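Local coordinates for protein RpfR (Cronobacter turicensis, PDB 6DGJ) that contains a PAS domain, a small sensory fold, which here holds (2Z)-dodec-2-enoic acid in its interior pocket, at residues A[70-75]-A[83-88]. Residues are numbered along the deposited sequence; the frame is centred on the assembly and turned at random.
Sequences EVERWI and LFLFRN. With GEY ((2Z)-dodec-2-enoic acid), chain B.
Ile75 and Phe86 come together from opposite directions beside the bound (2Z)-dodec-2-enoic acid, on the face of the hairpin that carries Val71, Arg73 and Phe84. The antiparallel hairpin is made of strand 69-77, one of the two outer strands of the five-stranded PAS sheet, and strand 80-90. Val71 pairs with Phe86 and Arg73 with Phe84, each through two backbone hydrogen bonds. The shortest runs from Phe86 N to Val71 O, 2.7 Å.

Ile75 can be followed outward. Its CB sits 3.4 Å from Phe84 CD1. CG1 packs against the same Phe84 atom and lies in plane at the edge of the Phe86 ring. CD1 continues to Phe86 CE2 and to ligand C8. CG2, on the other branch, meets the end of the ligand, 3.5 Å from C12. With chi1 at -60°, CG1 faces the two rings while CG2 is turned to the ligand tail. One face of the Phe86 ring carries ligand C6, 3.7 Å above its centre. Asn88 ND2 lies beside ligand C3.

Arg73 deals with the acid head. Its chain bends at chi2 and chi3 (66° and 62°), which brings NE and NH2 to one oxygen. NH2 donates to ligand O2 at 2.8 Å. NE donates to the same oxygen over a longer, more bent bond, 3.2 Å to ligand O2. Ser55, Asn58 and Tyr69 also hydrogen-bond the ligand.

On the other face, Leu83 CD1 makes a CH-pi contact with Trp74, 3.6 Å from the five-membered ring centroid. Glu70 and Arg87 lie side by side, linked by a water that donates to Glu70 OE2. Its bond from Arg87 NE is weak, and Arg87 NH1 is hydrogen-bonded to Thr107 OG1.

The hairpin thus offers the ligand both chemistries. Apolar side chains and a ring face meet its hydrocarbon chain, while the arginine would probably favour a charged carboxylate.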
ATOM      1  N   GLU A  70      -5.958  -4.898 -10.241  1.00 26.95           N
ATOM      2  CA  GLU A  70      -6.428  -3.770  -9.454  1.00 26.71           C
ATOM      3  C   GLU A  70      -7.246  -4.275  -8.275  1.00 24.99           C
ATOM      4  O   GLU A  70      -7.890  -5.327  -8.349  1.00 25.09           O
ATOM      5  CB  GLU A  70      -7.271  -2.809 -10.300  1.00 23.10           C
ATOM      6  CG  GLU A  70      -6.474  -2.035 -11.329  1.00 19.68           C
ATOM      7  CD  GLU A  70      -7.317  -1.026 -12.080  1.00 19.68           C
ATOM      8  OE1 GLU A  70      -8.397  -0.658 -11.572  1.00 19.10           O
ATOM      9  OE2 GLU A  70      -6.900  -0.601 -13.180  1.00 19.75           O
ATOM     10  N   VAL A  71      -7.216  -3.513  -7.183  1.00 24.71           N
ATOM     11  CA  VAL A  71      -7.896  -3.901  -5.954  1.00 20.58           C
ATOM     12  C   VAL A  71      -8.376  -2.642  -5.249  1.00 16.15           C
ATOM     13  O   VAL A  71      -7.738  -1.588  -5.314  1.00 17.77           O
ATOM     14  CB  VAL A  71      -6.974  -4.739  -5.034  1.00 19.61           C
ATOM     15  CG1 VAL A  71      -5.752  -3.932  -4.613  1.00 16.25           C
ATOM     16  CG2 VAL A  71      -7.738  -5.241  -3.814  1.00 21.20           C
ATOM     17  N   GLU A  72      -9.517  -2.759  -4.577  1.00 13.39           N
ATOM     18  CA  GLU A  72     -10.048  -1.705  -3.724  1.00 13.16           C
ATOM     19  C   GLU A  72      -9.856  -2.133  -2.276  1.00 15.88           C
ATOM     20  O   GLU A  72     -10.372  -3.178  -1.861  1.00 15.91           O
ATOM     21  CB  GLU A  72     -11.522  -1.439  -4.023  1.00 16.20           C
ATOM     22  CG  GLU A  72     -11.793  -0.986  -5.448  1.00 21.05           C
ATOM     23  CD  GLU A  72     -13.238  -0.578  -5.665  1.00 21.95           C
ATOM     24  OE1 GLU A  72     -13.990  -0.486  -4.670  1.00 24.70           O
ATOM     25  OE2 GLU A  72     -13.625  -0.349  -6.831  1.00 25.46           O
ATOM     26  N   ARG A  73      -9.114  -1.333  -1.515  1.00 20.40           N
ATOM     27  CA  ARG A  73      -8.749  -1.676  -0.146  1.00 22.27           C
ATOM     28  C   ARG A  73      -9.077  -0.504   0.764  1.00 20.39           C
ATOM     29  O   ARG A  73      -8.605   0.615   0.533  1.00 21.02           O
ATOM     30  CB  ARG A  73      -7.261  -2.030  -0.050  1.00 23.17           C
ATOM     31  CG  ARG A  73      -6.838  -2.628   1.286  1.00 25.14           C
ATOM     32  CD  ARG A  73      -7.471  -3.988   1.510  1.00 26.51           C
ATOM     33  NE  ARG A  73      -7.070  -4.962   0.499  1.00 28.06           N
ATOM     34  CZ  ARG A  73      -7.753  -6.063   0.203  1.00 27.47           C
ATOM     35  NH1 ARG A  73      -8.891  -6.340   0.830  1.00 30.42           N
ATOM     36  NH2 ARG A  73      -7.303  -6.889  -0.730  1.00 19.92           N
ATOM     37  N   TRP A  74      -9.889  -0.755   1.787  1.00 18.74           N
ATOM     38  CA  TRP A  74     -10.150   0.250   2.811  1.00 15.20           C
ATOM     39  C   TRP A  74      -8.879   0.463   3.622  1.00 16.75           C
ATOM     40  O   TRP A  74      -8.419  -0.445   4.320  1.00 16.07           O
ATOM     41  CB  TRP A  74     -11.307  -0.183   3.707  1.00 16.73           C
ATOM     42  CG  TRP A  74     -12.661   0.102   3.127  1.00 17.06           C
ATOM     43  CD1 TRP A  74     -13.509  -0.793   2.541  1.00 18.32           C
ATOM     44  CD2 TRP A  74     -13.322   1.373   3.075  1.00 17.17           C
ATOM     45  NE1 TRP A  74     -14.656  -0.159   2.129  1.00 18.04           N
ATOM     46  CE2 TRP A  74     -14.568   1.172   2.446  1.00 17.72           C
ATOM     47  CE3 TRP A  74     -12.982   2.661   3.501  1.00 17.11           C
ATOM     48  CZ2 TRP A  74     -15.473   2.208   2.234  1.00 18.14           C
ATOM     49  CZ3 TRP A  74     -13.884   3.688   3.289  1.00 17.52           C
ATOM     50  CH2 TRP A  74     -15.113   3.456   2.660  1.00 18.00           C
ATOM     51  N   ILE A  75      -8.304   1.654   3.523  1.00 17.36           N
ATOM     52  CA  ILE A  75      -7.050   1.978   4.189  1.00 20.14           C
ATOM     53  C   ILE A  75      -7.351   2.823   5.415  1.00 21.09           C
ATOM     54  O   ILE A  75      -8.335   3.568   5.465  1.00 23.04           O
ATOM     55  CB  ILE A  75      -6.080   2.706   3.234  1.00 20.28           C
ATOM     56  CG1 ILE A  75      -5.764   1.824   2.021  1.00 20.82           C
ATOM     57  CG2 ILE A  75      -4.793   3.107   3.953  1.00 20.83           C
ATOM     58  CD1 ILE A  75      -5.124   0.484   2.361  1.00 21.47           C
ATOM     59  N   LEU A  83     -11.072   4.544   1.233  1.00 14.27           N
ATOM     60  CA  LEU A  83     -11.022   3.499   0.219  1.00 13.61           C
ATOM     61  C   LEU A  83     -10.099   3.924  -0.916  1.00 13.94           C
ATOM     62  O   LEU A  83     -10.255   5.014  -1.477  1.00 15.76           O
ATOM     63  CB  LEU A  83     -12.420   3.195  -0.321  1.00 14.23           C
ATOM     64  CG  LEU A  83     -12.506   2.020  -1.299  1.00 16.13           C
ATOM     65  CD1 LEU A  83     -12.212   0.698  -0.601  1.00 14.36           C
ATOM     66  CD2 LEU A  83     -13.873   1.982  -1.962  1.00 21.32           C
ATOM     67  N   PHE A  84      -9.145   3.057  -1.251  1.00 15.98           N
ATOM     68  CA  PHE A  84      -8.161   3.319  -2.291  1.00 15.38           C
ATOM     69  C   PHE A  84      -8.234   2.242  -3.363  1.00 17.93           C
ATOM     70  O   PHE A  84      -8.356   1.052  -3.054  1.00 18.94           O
ATOM     71  CB  PHE A  84      -6.740   3.355  -1.717  1.00 12.16           C
ATOM     72  CG  PHE A  84      -6.454   4.554  -0.863  1.00 11.40           C
ATOM     73  CD1 PHE A  84      -6.798   4.565   0.477  1.00 13.31           C
ATOM     74  CD2 PHE A  84      -5.825   5.665  -1.397  1.00 14.18           C
ATOM     75  CE1 PHE A  84      -6.530   5.665   1.269  1.00 15.43           C
ATOM     76  CE2 PHE A  84      -5.554   6.770  -0.611  1.00 16.81           C
ATOM     77  CZ  PHE A  84      -5.907   6.769   0.725  1.00 18.72           C
ATOM     78  N   LEU A  85      -8.155   2.664  -4.625  1.00 19.83           N
ATOM     79  CA  LEU A  85      -7.924   1.748  -5.736  1.00 23.01           C
ATOM     80  C   LEU A  85      -6.421   1.614  -5.942  1.00 19.71           C
ATOM     81  O   LEU A  85      -5.751   2.591  -6.291  1.00 21.24           O
ATOM     82  CB  LEU A  85      -8.585   2.244  -7.022  1.00 27.10           C
ATOM     83  CG  LEU A  85      -8.272   1.401  -8.268  1.00 29.66           C
ATOM     84  CD1 LEU A  85      -9.086   0.116  -8.262  1.00 29.96           C
ATOM     85  CD2 LEU A  85      -8.497   2.178  -9.556  1.00 31.65           C
ATOM     86  N   PHE A  86      -5.898   0.409  -5.739  1.00 18.05           N
ATOM     87  CA  PHE A  86      -4.479   0.137  -5.913  1.00 13.62           C
ATOM     88  C   PHE A  86      -4.252  -0.635  -7.204  1.00 14.38           C
ATOM     89  O   PHE A  86      -4.908  -1.653  -7.451  1.00 11.46           O
ATOM     90  CB  PHE A  86      -3.917  -0.643  -4.723  1.00 19.17           C
ATOM     91  CG  PHE A  86      -3.622   0.216  -3.531  1.00 18.25           C
ATOM     92  CD1 PHE A  86      -2.466   0.980  -3.484  1.00 19.62           C
ATOM     93  CD2 PHE A  86      -4.498   0.268  -2.462  1.00 16.14           C
ATOM     94  CE1 PHE A  86      -2.189   1.776  -2.388  1.00 18.55           C
ATOM     95  CE2 PHE A  86      -4.228   1.063  -1.366  1.00 15.34           C
ATOM     96  CZ  PHE A  86      -3.072   1.818  -1.329  1.00 16.61           C
ATOM     97  N   ARG A  87      -3.332  -0.138  -8.023  1.00 10.87           N
ATOM     98  CA  ARG A  87      -2.878  -0.832  -9.221  1.00 13.45           C
ATOM     99  C   ARG A  87      -1.566  -1.522  -8.862  1.00 13.07           C
ATOM    100  O   ARG A  87      -0.551  -0.857  -8.628  1.00 11.14           O
ATOM    101  CB  ARG A  87      -2.701   0.142 -10.384  1.00 14.41           C
ATOM    102  CG  ARG A  87      -3.894   1.064 -10.617  1.00 16.26           C
ATOM    103  CD  ARG A  87      -3.482   2.335 -11.343  1.00 18.61           C
ATOM    104  NE  ARG A  87      -4.601   3.262 -11.520  1.00 21.12           N
ATOM    105  CZ  ARG A  87      -4.979   4.172 -10.624  1.00 19.78           C
ATOM    106  NH1 ARG A  87      -4.336   4.292  -9.470  1.00 19.32           N
ATOM    107  NH2 ARG A  87      -6.005   4.968 -10.885  1.00 24.37           N
ATOM    108  N   ASN A  88      -1.593  -2.849  -8.801  1.00 11.93           N
ATOM    109  CA  ASN A  88      -0.489  -3.635  -8.273  1.00 14.13           C
ATOM    110  C   ASN A  88       0.192  -4.422  -9.385  1.00 12.97           C
ATOM    111  O   ASN A  88      -0.475  -5.024 -10.232  1.00 13.85           O
ATOM    112  CB  ASN A  88      -0.987  -4.587  -7.185  1.00 17.47           C
ATOM    113  CG  ASN A  88      -1.543  -3.850  -5.986  1.00 18.35           C
ATOM    114  OD1 ASN A  88      -1.146  -2.722  -5.695  1.00 14.91           O
ATOM    115  ND2 ASN A  88      -2.471  -4.484  -5.284  1.00 21.46           N
TER
HETATM  116  C1  GEY B 301      -4.098  -6.544  -2.331  1.00 20.28           C
HETATM  117  C2  GEY B 301      -2.603  -6.326  -2.442  1.00 19.04           C
HETATM  118  C3  GEY B 301      -1.966  -5.170  -2.265  1.00 17.59           C
HETATM  119  C4  GEY B 301      -2.665  -3.900  -1.909  1.00 17.47           C
HETATM  120  C5  GEY B 301      -1.743  -2.705  -1.582  1.00 17.82           C
HETATM  121  C6  GEY B 301      -2.147  -1.866  -0.354  1.00 18.44           C
HETATM  122  C8  GEY B 301      -1.440  -0.175   1.521  1.00 22.30           C
HETATM  123  O2  GEY B 301      -4.646  -6.158  -1.305  1.00 20.67           O
HETATM  124  O1  GEY B 301      -4.648  -7.102  -3.313  1.00 20.41           O
HETATM  125  C7  GEY B 301      -1.016  -1.037   0.309  1.00 20.03           C
HETATM  126  C9  GEY B 301      -0.775   1.214   1.647  1.00 26.71           C
HETATM  127  C10 GEY B 301      -1.577   2.248   2.465  1.00 31.24           C
HETATM  128  C11 GEY B 301      -0.747   3.361   3.109  1.00 35.69           C
HETATM  129  C12 GEY B 301      -1.538   4.281   4.025  1.00 38.61           C
HETATM  130  O   HOH W   1      -4.824   1.446 -14.039  1.00 27.40           O